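Local coordinates for capsid protein (Pseudomonas phage PP7, PDB 2QUD) that assembles as dimers into a T=3 icosahedral capsid, packages the viral genome by binding packaging signals in the RNA, and represses translation of the viral replicase, at residues R49-A53 with K54-R58; S96-S99 with L100-T104; V113-L116 with V117-V121. All coordinates share one frame; numbering follows the deposited sequence. Where two conformers were deposited one is given.

Within one chain the three contacts follow one another in series: the hairpin end 49-58 of contact 1, then contact 2 in helix 94-109, then contact 3 at the end of helix 111-119. Contacts 1 and 2 have centres about 19 Å apart and nearest atoms about 7 Å apart; contact 3 lies about 23 Å from contact 2 and 33 Å from contact 1, centre to centre. In the dimer, contact 3 of the second subunit meets contact 2 through Glu114 and Val118, and contact 1 through Leu120. Contact 1 carries the RNA-binding residues Arg49, Ala56 and Arg58, and the helical contacts supply most of the dimer contacts described here.

Contact 1: R49-A53 with K54-R58; sequences RQNGA and KTAYR
Arg49 and Arg58 form an antiparallel hydrogen-bonded pair and Gln50 and Tyr57 the non-hydrogen-bonded pair beside it, closing the beta hairpin of strands 43-50 and 56-68 through a type I turn from Asn51 to Lys54. The Arg49-Arg58 bonds run from Arg49 N to Arg58 O (3.0 Å) and from Arg58 N to Arg49 O (2.9 Å). Asn51 organises the loop. A chi1 of 74° tucks its CG over its own backbone, which turns the amide inward. OD1 then takes two backbone N-H groups: Thr55 N comes in flat with the side-chain carbonyl, at a lone pair, at 2.9 Å, and Ala56 N from above that plane at 3.2 Å. On the other branch ND2 gives a nearly straight bond (171°) to Thr55 OG1, which lies in the amide plane, so both ends of the amide are held and its rotation is fixed. The Gln50 chain runs along the ring of Tyr57 in the same direction, with CG of Gln50 3.5 Å from CE1 of Tyr57 and amide and ring planes 21° apart. Tyr57 also packs on Leu120 of a neighbouring subunit. Arg49, Ala56 and Arg58 all bind RNA; the guanidinium of Arg58 pairs with Asp85. A water spans the turn, donating to Asn51 O at 2.8 Å and accepting from Lys54 NZ at 2.7 Å.

Contact 2: S96-S99 with L100-T104; sequences SRKS and LYDLT
Lys98 and Asp102 stand one turn apart on helix 94-109, and their side chains make the charged part of this i to i+4 contact. Lys98 NZ and Asp102 OD1 form a salt bridge of 2.8 Å, the ammonium lying on the syn lone pair of OD1, the side of the other oxygen. The lysine chain leaves the helix with CG anti to the backbone N and then bends at chi2 (55°), which brings CD and CE up to the oxygen side of the carboxylate: CE is 3.2 Å from Asp102 OD2 and nearer the carboxylate plane than CD. Lys98 was modelled in two conformers, and this geometry belongs to one of them. The same ammonium also forms a salt bridge with Glu114 of a neighbouring subunit.

Backbone bonds supply the regular helical part, with Asp102 N to Lys98 O and Leu103 N to Ser99 O both at 2.8 Å. At the next carbonyl, that of Leu100, a side chain adds a second donor: Thr104 OG1 gives it a bond of 2.9 Å from the face opposite that used by Thr104 N. The threonine hydroxyl is thereby satisfied within its own helix.

Leu103 folds back over the preceding turn, its CG in van der Waals contact with Ser99 O at 3.3 Å. Apolar packing falls to Leu100, on Val86 and Ile88 of strand 76-89.

Other polar groups look outward to the second subunit: Arg97 NE bonds to Val118 O there, and Tyr101 OH to Val108 O. With Lys98 set between its own Asp102 and a carboxylate of the partner chain, the intrahelical pair may help to orient the ammonium, in this conformer, for the dimer interface, and the two acidic groups would favour its charged form.

Contact 3: V113-L116 with V117-V121; sequences VEDL and VVNLV
Asp115 and Asn119 cross at the C-terminal cap of helix 111-119, which the positive phi of Leu120 closes; their carboxylate and amide planes stand 84° apart, close to perpendicular. Asn119 ND2 gives a bond of 2.8 Å to Asp115 OD2, meeting that oxygen nearly along its C-O axis while OD2 stays close to the amide's own plane. The other oxygen, OD1, faces the branched end of Val121, 3.7 Å from its CG2, and has a long, weak ion pair with Arg125. Asn119 has CG anti to its carbonyl carbon (chi1 -69°), and this directs the amide back along the helix to Asp115.

At Leu120 a phi of 58° takes the chain into the left-handed region. That turn brings Val121 back over the last coil. Asp115 O consequently accepts two backbone donors from opposite faces of its plane, Asn119 N at 2.8 Å and Val121 N at 3.3 Å; the bond from Leu120 N to Leu116 O is weak.

Leu116 lies alongside the returning backbone, its CD1 reaching the carbonyl of Val121, and packs on Val59 of a neighbouring subunit. Val117 rests on Trp82 of strand 76-89, joining the helix to the sheet of its own chain. At the turn of the chain, Leu116 CA comes within 3.3 Å of Val121 O in a CA-H...O contact.

Contact 1: R49-A53 with K54-R58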
ATOM      1  N   ARG A  49       4.168  -1.796 -15.329  0.50 17.22           N
ATOM      2  CA  ARG A  49       5.105  -2.264 -16.367  0.50 18.51           C
ATOM      3  C   ARG A  49       5.269  -3.780 -16.333  0.50 15.81           C
ATOM      4  O   ARG A  49       5.343  -4.385 -15.249  0.50 18.78           O
ATOM      5  CB  ARG A  49       6.467  -1.557 -16.221  0.50 25.84           C
ATOM      6  CG  ARG A  49       7.187  -1.801 -14.887  0.50 29.96           C
ATOM      7  CD  ARG A  49       8.402  -0.871 -14.690  0.50 43.25           C
ATOM      8  NE  ARG A  49       8.056   0.477 -14.193  0.50 46.56           N
ATOM      9  CZ  ARG A  49       8.200   1.642 -14.848  0.50 58.27           C
ATOM     10  NH1 ARG A  49       8.705   1.719 -16.084  0.50 71.45           N
ATOM     11  NH2 ARG A  49       7.834   2.778 -14.247  0.50 29.67           N
ATOM     12  N   GLN A  50       5.373  -4.381 -17.520  1.00 24.30           N
ATOM     13  CA  GLN A  50       5.588  -5.787 -17.636  1.00 22.08           C
ATOM     14  C   GLN A  50       7.029  -5.984 -17.230  1.00 19.69           C
ATOM     15  O   GLN A  50       7.900  -5.151 -17.527  1.00 25.01           O
ATOM     16  CB  GLN A  50       5.484  -6.298 -19.063  1.00 30.68           C
ATOM     17  CG  GLN A  50       4.163  -6.179 -19.751  1.00 44.83           C
ATOM     18  CD  GLN A  50       4.182  -6.953 -21.057  1.00 51.01           C
ATOM     19  OE1 GLN A  50       4.477  -6.407 -22.124  1.00 53.55           O
ATOM     20  NE2 GLN A  50       3.928  -8.246 -20.965  1.00 37.37           N
ATOM     21  N   ASN A  51       7.309  -7.124 -16.631  1.00 20.99           N
ATOM     22  CA  ASN A  51       8.708  -7.545 -16.496  1.00 21.97           C
ATOM     23  C   ASN A  51       9.364  -7.879 -17.845  1.00 29.89           C
ATOM     24  O   ASN A  51       8.719  -7.972 -18.891  1.00 25.29           O
ATOM     25  CB  ASN A  51       8.824  -8.669 -15.444  1.00 27.20           C
ATOM     26  CG  ASN A  51       8.299 -10.016 -15.931  1.00 27.98           C
ATOM     27  OD1 ASN A  51       7.704 -10.139 -17.015  1.00 24.21           O
ATOM     28  ND2 ASN A  51       8.552 -11.057 -15.131  1.00 30.26           N
ATOM     29  N   GLY A  52      10.672  -8.029 -17.819  1.00 29.22           N
ATOM     30  CA  GLY A  52      11.382  -8.301 -19.041  1.00 21.38           C
ATOM     31  C   GLY A  52      10.956  -9.548 -19.782  1.00 28.99           C
ATOM     32  O   GLY A  52      10.881  -9.567 -21.027  1.00 34.27           O
ATOM     33  N   ALA A  53      10.699 -10.611 -19.020  1.00 30.71           N
ATOM     34  CA  ALA A  53      10.270 -11.893 -19.567  1.00 30.06           C
ATOM     35  C   ALA A  53       8.829 -11.935 -20.076  1.00 29.94           C
ATOM     36  O   ALA A  53       8.451 -12.904 -20.755  1.00 34.07           O
ATOM     37  CB  ALA A  53      10.506 -13.018 -18.526  1.00 39.43           C
ATOM     38  N   LYS A  54       8.037 -10.913 -19.723  1.00 23.91           N
ATOM     39  CA  LYS A  54       6.617 -10.815 -20.081  1.00 30.64           C
ATOM     40  C   LYS A  54       5.812 -11.949 -19.433  1.00 34.93           C
ATOM     41  O   LYS A  54       4.886 -12.495 -20.036  1.00 35.20           O
ATOM     42  CB  LYS A  54       6.423 -10.776 -21.606  1.00 40.21           C
ATOM     43  CG  LYS A  54       7.217  -9.648 -22.284  1.00 48.90           C
ATOM     44  CD  LYS A  54       7.254  -9.781 -23.794  1.00 62.18           C
ATOM     45  CE  LYS A  54       7.576  -8.441 -24.464  1.00 76.68           C
ATOM     46  NZ  LYS A  54       8.605  -7.636 -23.732  1.00 60.89           N
ATOM     47  N   THR A  55       6.181 -12.280 -18.197  1.00 27.22           N
ATOM     48  CA  THR A  55       5.462 -13.271 -17.393  1.00 29.45           C
ATOM     49  C   THR A  55       4.728 -12.663 -16.195  1.00 27.58           C
ATOM     50  O   THR A  55       3.988 -13.378 -15.513  1.00 24.36           O
ATOM     51  CB  THR A  55       6.414 -14.323 -16.845  1.00 27.75           C
ATOM     52  OG1 THR A  55       7.418 -13.692 -16.034  1.00 27.86           O
ATOM     53  CG2 THR A  55       7.051 -15.109 -17.975  1.00 25.10           C
ATOM     54  N   ALA A  56       4.959 -11.380 -15.914  1.00 25.27           N
ATOM     55  CA  ALA A  56       4.358 -10.727 -14.762  1.00 22.83           C
ATOM     56  C   ALA A  56       4.266  -9.248 -15.051  1.00 26.03           C
ATOM     57  O   ALA A  56       4.880  -8.715 -15.972  1.00 21.33           O
ATOM     58  CB  ALA A  56       5.171 -10.953 -13.526  1.00 23.56           C
ATOM     59  N   TYR A  57       3.461  -8.602 -14.248  1.00 19.69           N
ATOM     60  CA  TYR A  57       3.320  -7.145 -14.243  1.00 23.30           C
ATOM     61  C   TYR A  57       3.684  -6.614 -12.862  1.00 20.06           C
ATOM     62  O   TYR A  57       3.512  -7.312 -11.870  1.00 21.52           O
ATOM     63  CB  TYR A  57       1.876  -6.743 -14.547  1.00 21.31           C
ATOM     64  CG  TYR A  57       1.389  -7.206 -15.896  1.00 21.98           C
ATOM     65  CD1 TYR A  57       1.480  -6.382 -17.006  1.00 27.07           C
ATOM     66  CD2 TYR A  57       0.885  -8.478 -16.075  1.00 24.78           C
ATOM     67  CE1 TYR A  57       1.063  -6.827 -18.258  1.00 27.69           C
ATOM     68  CE2 TYR A  57       0.452  -8.932 -17.318  1.00 34.79           C
ATOM     69  CZ  TYR A  57       0.548  -8.098 -18.406  1.00 39.21           C
ATOM     70  OH  TYR A  57       0.124  -8.539 -19.632  1.00 43.55           O
ATOM     71  N   ARG A  58       4.204  -5.391 -12.835  1.00 19.20           N
ATOM     72  CA  ARG A  58       4.617  -4.733 -11.620  1.00 17.74           C
ATOM     73  C   ARG A  58       3.830  -3.429 -11.562  1.00 16.87           C
ATOM     74  O   ARG A  58       3.936  -2.584 -12.476  1.00 17.68           O
ATOM     75  CB  ARG A  58       6.113  -4.476 -11.558  1.00 23.12           C
ATOM     76  CG  ARG A  58       6.949  -5.754 -11.455  1.00 40.50           C
ATOM     77  CD  ARG A  58       6.864  -6.394 -10.069  1.00 56.85           C
ATOM     78  NE  ARG A  58       7.717  -5.707  -9.095  1.00 44.62           N
ATOM     79  CZ  ARG A  58       8.992  -5.999  -8.853  1.00 58.52           C
ATOM     80  NH1 ARG A  58       9.643  -5.301  -7.930  1.00 68.07           N
ATOM     81  NH2 ARG A  58       9.639  -6.958  -9.526  1.00 45.39           N
TER
HETATM   82  O   HOH W   1       5.706  -0.387 -12.139  1.00 22.91           O
HETATM   83  O   HOH W   2       3.643  -9.743 -18.962  1.00 43.79           O
HETATM   84  O   HOH W   3       8.762  -6.470 -21.272  1.00 40.65           O

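Contact 2: S96-S99 with L100-T104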
ATOM      1  N   SER A  96      -7.427 -15.144  -7.875  1.00 18.62           N
ATOM      2  CA  SER A  96      -6.179 -14.967  -7.109  1.00 18.63           C
ATOM      3  C   SER A  96      -5.762 -13.490  -6.998  1.00 16.69           C
ATOM      4  O   SER A  96      -5.279 -13.052  -5.966  1.00 17.87           O
ATOM      5  CB  SER A  96      -4.997 -15.781  -7.683  1.00 18.02           C
ATOM      6  OG  SER A  96      -4.579 -15.328  -8.957  1.00 21.63           O
ATOM      7  N   ARG A  97      -5.937 -12.748  -8.084  1.00 16.43           N
ATOM      8  CA  ARG A  97      -5.654 -11.310  -8.089  1.00 16.91           C
ATOM      9  C   ARG A  97      -6.621 -10.579  -7.164  1.00 15.66           C
ATOM     10  O   ARG A  97      -6.201  -9.741  -6.376  1.00 18.12           O
ATOM     11  CB  ARG A  97      -5.734 -10.741  -9.500  1.00 15.37           C
ATOM     12  CG  ARG A  97      -4.696 -11.319 -10.457  1.00 15.65           C
ATOM     13  CD  ARG A  97      -4.662 -10.644 -11.786  1.00 18.07           C
ATOM     14  NE  ARG A  97      -5.916 -10.710 -12.538  1.00 20.47           N
ATOM     15  CZ  ARG A  97      -6.287 -11.683 -13.363  1.00 21.84           C
ATOM     16  NH1 ARG A  97      -5.554 -12.784 -13.547  1.00 21.62           N
ATOM     17  NH2 ARG A  97      -7.436 -11.566 -14.009  1.00 22.75           N
ATOM     18  N   LYS A  98      -7.916 -10.915  -7.268  1.00 15.54           N
ATOM     19  CA  LYS A  98      -8.943 -10.339  -6.391  0.50 17.54           C
ATOM     20  C   LYS A  98      -8.656 -10.692  -4.929  1.00 16.80           C
ATOM     21  O   LYS A  98      -8.826  -9.848  -4.057  1.00 15.88           O
ATOM     22  CB  LYS A  98     -10.336 -10.782  -6.840  0.50 15.99           C
ATOM     23  CG  LYS A  98     -11.496 -10.430  -5.959  0.50 15.71           C
ATOM     24  CD  LYS A  98     -11.687  -8.980  -5.606  0.50 21.58           C
ATOM     25  CE  LYS A  98     -13.110  -8.795  -5.073  0.50 18.43           C
ATOM     26  NZ  LYS A  98     -13.322  -7.504  -4.385  0.50 13.02           N
ATOM     27  N   SER A  99      -8.179 -11.913  -4.645  1.00 15.92           N
ATOM     28  CA  SER A  99      -7.847 -12.309  -3.281  0.50 13.43           C
ATOM     29  C   SER A  99      -6.688 -11.474  -2.720  1.00 14.92           C
ATOM     30  O   SER A  99      -6.735 -11.003  -1.591  1.00 17.01           O
ATOM     31  CB  SER A  99      -7.509 -13.801  -3.204  0.50 12.47           C
ATOM     32  OG  SER A  99      -7.137 -14.185  -1.890  0.50 11.45           O
ATOM     33  N   LEU A 100      -5.624 -11.333  -3.513  1.00 16.66           N
ATOM     34  CA  LEU A 100      -4.472 -10.510  -3.093  1.00 15.63           C
ATOM     35  C   LEU A 100      -4.958  -9.088  -2.738  1.00 14.50           C
ATOM     36  O   LEU A 100      -4.564  -8.527  -1.718  1.00 16.30           O
ATOM     37  CB  LEU A 100      -3.401 -10.485  -4.196  1.00 17.02           C
ATOM     38  CG  LEU A 100      -2.122  -9.716  -3.845  1.00 14.02           C
ATOM     39  CD1 LEU A 100      -1.368 -10.502  -2.806  1.00 18.09           C
ATOM     40  CD2 LEU A 100      -1.305  -9.400  -5.128  1.00 19.48           C
ATOM     41  N   TYR A 101      -5.764  -8.507  -3.619  1.00 16.10           N
ATOM     42  CA  TYR A 101      -6.375  -7.212  -3.377  1.00 15.29           C
ATOM     43  C   TYR A 101      -7.217  -7.167  -2.075  1.00 15.59           C
ATOM     44  O   TYR A 101      -7.032  -6.313  -1.197  1.00 16.36           O
ATOM     45  CB  TYR A 101      -7.247  -6.802  -4.599  1.00 17.48           C
ATOM     46  CG  TYR A 101      -8.013  -5.561  -4.297  1.00 15.93           C
ATOM     47  CD1 TYR A 101      -7.405  -4.302  -4.320  1.00 16.64           C
ATOM     48  CD2 TYR A 101      -9.351  -5.621  -3.874  1.00 15.24           C
ATOM     49  CE1 TYR A 101      -8.103  -3.149  -3.979  1.00 15.32           C
ATOM     50  CE2 TYR A 101     -10.041  -4.460  -3.511  1.00 16.63           C
ATOM     51  CZ  TYR A 101      -9.418  -3.223  -3.549  1.00 16.90           C
ATOM     52  OH  TYR A 101     -10.178  -2.114  -3.182  1.00 18.16           O
ATOM     53  N   ASP A 102      -8.161  -8.086  -1.957  1.00 16.37           N
ATOM     54  CA  ASP A 102      -9.061  -8.132  -0.825  1.00 17.43           C
ATOM     55  C   ASP A 102      -8.299  -8.278   0.488  1.00 17.00           C
ATOM     56  O   ASP A 102      -8.603  -7.628   1.503  1.00 17.30           O
ATOM     57  CB  ASP A 102     -10.029  -9.297  -0.993  1.00 15.27           C
ATOM     58  CG  ASP A 102     -11.168  -9.024  -1.992  1.00 20.60           C
ATOM     59  OD1 ASP A 102     -11.411  -7.852  -2.377  1.00 18.87           O
ATOM     60  OD2 ASP A 102     -11.856 -10.006  -2.387  1.00 20.13           O
ATOM     61  N   LEU A 103      -7.322  -9.174   0.489  1.00 15.87           N
ATOM     62  CA  LEU A 103      -6.500  -9.355   1.698  1.00 20.56           C
ATOM     63  C   LEU A 103      -5.670  -8.111   2.029  1.00 15.39           C
ATOM     64  O   LEU A 103      -5.500  -7.770   3.203  1.00 16.07           O
ATOM     65  CB  LEU A 103      -5.590 -10.566   1.546  1.00 17.39           C
ATOM     66  CG  LEU A 103      -6.354 -11.904   1.545  1.00 19.44           C
ATOM     67  CD1 LEU A 103      -5.436 -13.008   0.984  1.00 20.47           C
ATOM     68  CD2 LEU A 103      -6.823 -12.313   2.950  1.00 20.62           C
ATOM     69  N   THR A 104      -5.155  -7.430   1.022  1.00 15.27           N
ATOM     70  CA  THR A 104      -4.381  -6.241   1.275  1.00 14.40           C
ATOM     71  C   THR A 104      -5.269  -5.094   1.782  1.00 15.11           C
ATOM     72  O   THR A 104      -4.921  -4.426   2.631  1.00 16.05           O
ATOM     73  CB  THR A 104      -3.631  -5.782   0.043  1.00 17.35           C
ATOM     74  OG1 THR A 104      -2.704  -6.778  -0.331  1.00 14.93           O
ATOM     75  CG2 THR A 104      -2.916  -4.515   0.310  1.00 18.11           C
TER

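Contact 3: V113-L116 with V117-V121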
ATOM      1  N   VAL A 113      -2.041  -2.391  11.758  1.00 21.43           N
ATOM      2  CA  VAL A 113      -1.230  -1.640  10.785  0.50 17.99           C
ATOM      3  C   VAL A 113      -1.265  -0.135  11.098  1.00 16.94           C
ATOM      4  O   VAL A 113      -0.272   0.559  11.005  1.00 20.76           O
ATOM      5  CB  VAL A 113      -1.682  -1.945   9.337  0.50 13.44           C
ATOM      6  CG1 VAL A 113      -1.038  -0.955   8.337  0.50  9.73           C
ATOM      7  CG2 VAL A 113      -1.328  -3.391   8.980  0.50 17.80           C
ATOM      8  N   GLU A 114      -2.436   0.359  11.505  1.00 20.43           N
ATOM      9  CA  GLU A 114      -2.566   1.753  11.904  1.00 22.01           C
ATOM     10  C   GLU A 114      -1.571   2.069  13.033  1.00 21.70           C
ATOM     11  O   GLU A 114      -0.896   3.080  13.002  1.00 22.13           O
ATOM     12  CB  GLU A 114      -3.994   2.095  12.363  1.00 22.78           C
ATOM     13  CG  GLU A 114      -4.189   3.594  12.611  1.00 20.76           C
ATOM     14  CD  GLU A 114      -5.595   4.004  12.977  1.00 25.08           C
ATOM     15  OE1 GLU A 114      -6.518   3.175  12.886  1.00 28.91           O
ATOM     16  OE2 GLU A 114      -5.772   5.182  13.369  1.00 28.99           O
ATOM     17  N   ASP A 115      -1.507   1.198  14.036  1.00 22.90           N
ATOM     18  CA  ASP A 115      -0.653   1.446  15.205  1.00 22.27           C
ATOM     19  C   ASP A 115       0.835   1.309  14.852  1.00 23.08           C
ATOM     20  O   ASP A 115       1.701   1.957  15.444  1.00 24.84           O
ATOM     21  CB  ASP A 115      -1.068   0.511  16.349  1.00 24.63           C
ATOM     22  CG  ASP A 115      -0.884   1.123  17.728  1.00 31.79           C
ATOM     23  OD1 ASP A 115      -0.841   0.336  18.685  1.00 32.41           O
ATOM     24  OD2 ASP A 115      -0.847   2.356  17.867  1.00 32.32           O
ATOM     25  N   LEU A 116       1.127   0.462  13.881  1.00 21.54           N
ATOM     26  CA  LEU A 116       2.477   0.309  13.363  1.00 24.36           C
ATOM     27  C   LEU A 116       2.940   1.592  12.694  1.00 26.04           C
ATOM     28  O   LEU A 116       4.036   2.074  12.962  1.00 23.55           O
ATOM     29  CB  LEU A 116       2.569  -0.885  12.391  1.00 24.56           C
ATOM     30  CG  LEU A 116       3.891  -1.097  11.655  1.00 25.55           C
ATOM     31  CD1 LEU A 116       5.089  -1.323  12.617  1.00 24.49           C
ATOM     32  CD2 LEU A 116       3.719  -2.259  10.673  1.00 26.18           C
ATOM     33  N   VAL A 117       2.116   2.150  11.806  1.00 23.08           N
ATOM     34  CA  VAL A 117       2.493   3.377  11.115  1.00 21.45           C
ATOM     35  C   VAL A 117       2.489   4.635  11.982  1.00 22.52           C
ATOM     36  O   VAL A 117       3.362   5.494  11.840  1.00 24.57           O
ATOM     37  CB  VAL A 117       1.635   3.563   9.840  1.00 24.54           C
ATOM     38  CG1 VAL A 117       1.834   4.966   9.220  1.00 22.61           C
ATOM     39  CG2 VAL A 117       1.973   2.408   8.862  1.00 21.71           C
ATOM     40  N   VAL A 118       1.513   4.738  12.876  1.00 21.53           N
ATOM     41  CA  VAL A 118       1.364   5.924  13.706  1.00 23.19           C
ATOM     42  C   VAL A 118       2.278   5.872  14.958  1.00 23.15           C
ATOM     43  O   VAL A 118       2.828   6.898  15.364  1.00 23.98           O
ATOM     44  CB  VAL A 118      -0.124   6.152  14.064  1.00 24.37           C
ATOM     45  CG1 VAL A 118      -0.296   7.349  14.980  1.00 24.96           C
ATOM     46  CG2 VAL A 118      -0.972   6.343  12.771  1.00 22.94           C
ATOM     47  N   ASN A 119       2.427   4.691  15.550  1.00 21.42           N
ATOM     48  CA  ASN A 119       3.164   4.534  16.819  1.00 22.29           C
ATOM     49  C   ASN A 119       4.348   3.572  16.794  1.00 25.94           C
ATOM     50  O   ASN A 119       4.953   3.303  17.847  1.00 26.76           O
ATOM     51  CB  ASN A 119       2.184   4.147  17.923  1.00 24.40           C
ATOM     52  CG  ASN A 119       1.266   5.274  18.274  1.00 25.58           C
ATOM     53  OD1 ASN A 119       1.730   6.354  18.618  1.00 26.88           O
ATOM     54  ND2 ASN A 119      -0.061   5.053  18.177  1.00 27.99           N
ATOM     55  N   LEU A 120       4.696   3.066  15.612  1.00 24.95           N
ATOM     56  CA  LEU A 120       5.800   2.134  15.429  1.00 26.23           C
ATOM     57  C   LEU A 120       5.648   0.853  16.270  1.00 29.22           C
ATOM     58  O   LEU A 120       6.638   0.205  16.593  1.00 31.68           O
ATOM     59  CB  LEU A 120       7.157   2.848  15.636  1.00 29.08           C
ATOM     60  CG  LEU A 120       7.393   4.122  14.819  1.00 34.32           C
ATOM     61  CD1 LEU A 120       8.766   4.740  15.139  1.00 32.04           C
ATOM     62  CD2 LEU A 120       7.244   3.823  13.325  1.00 32.65           C
ATOM     63  N   VAL A 121       4.403   0.481  16.592  1.00 24.93           N
ATOM     64  CA  VAL A 121       4.152  -0.705  17.407  1.00 26.92           C
ATOM     65  C   VAL A 121       4.198  -1.939  16.501  1.00 28.13           C
ATOM     66  O   VAL A 121       3.455  -2.015  15.517  1.00 26.32           O
ATOM     67  CB  VAL A 121       2.790  -0.628  18.168  1.00 26.56           C
ATOM     68  CG1 VAL A 121       2.484  -1.947  18.906  1.00 30.94           C
ATOM     69  CG2 VAL A 121       2.781   0.525  19.110  1.00 26.06           C
TER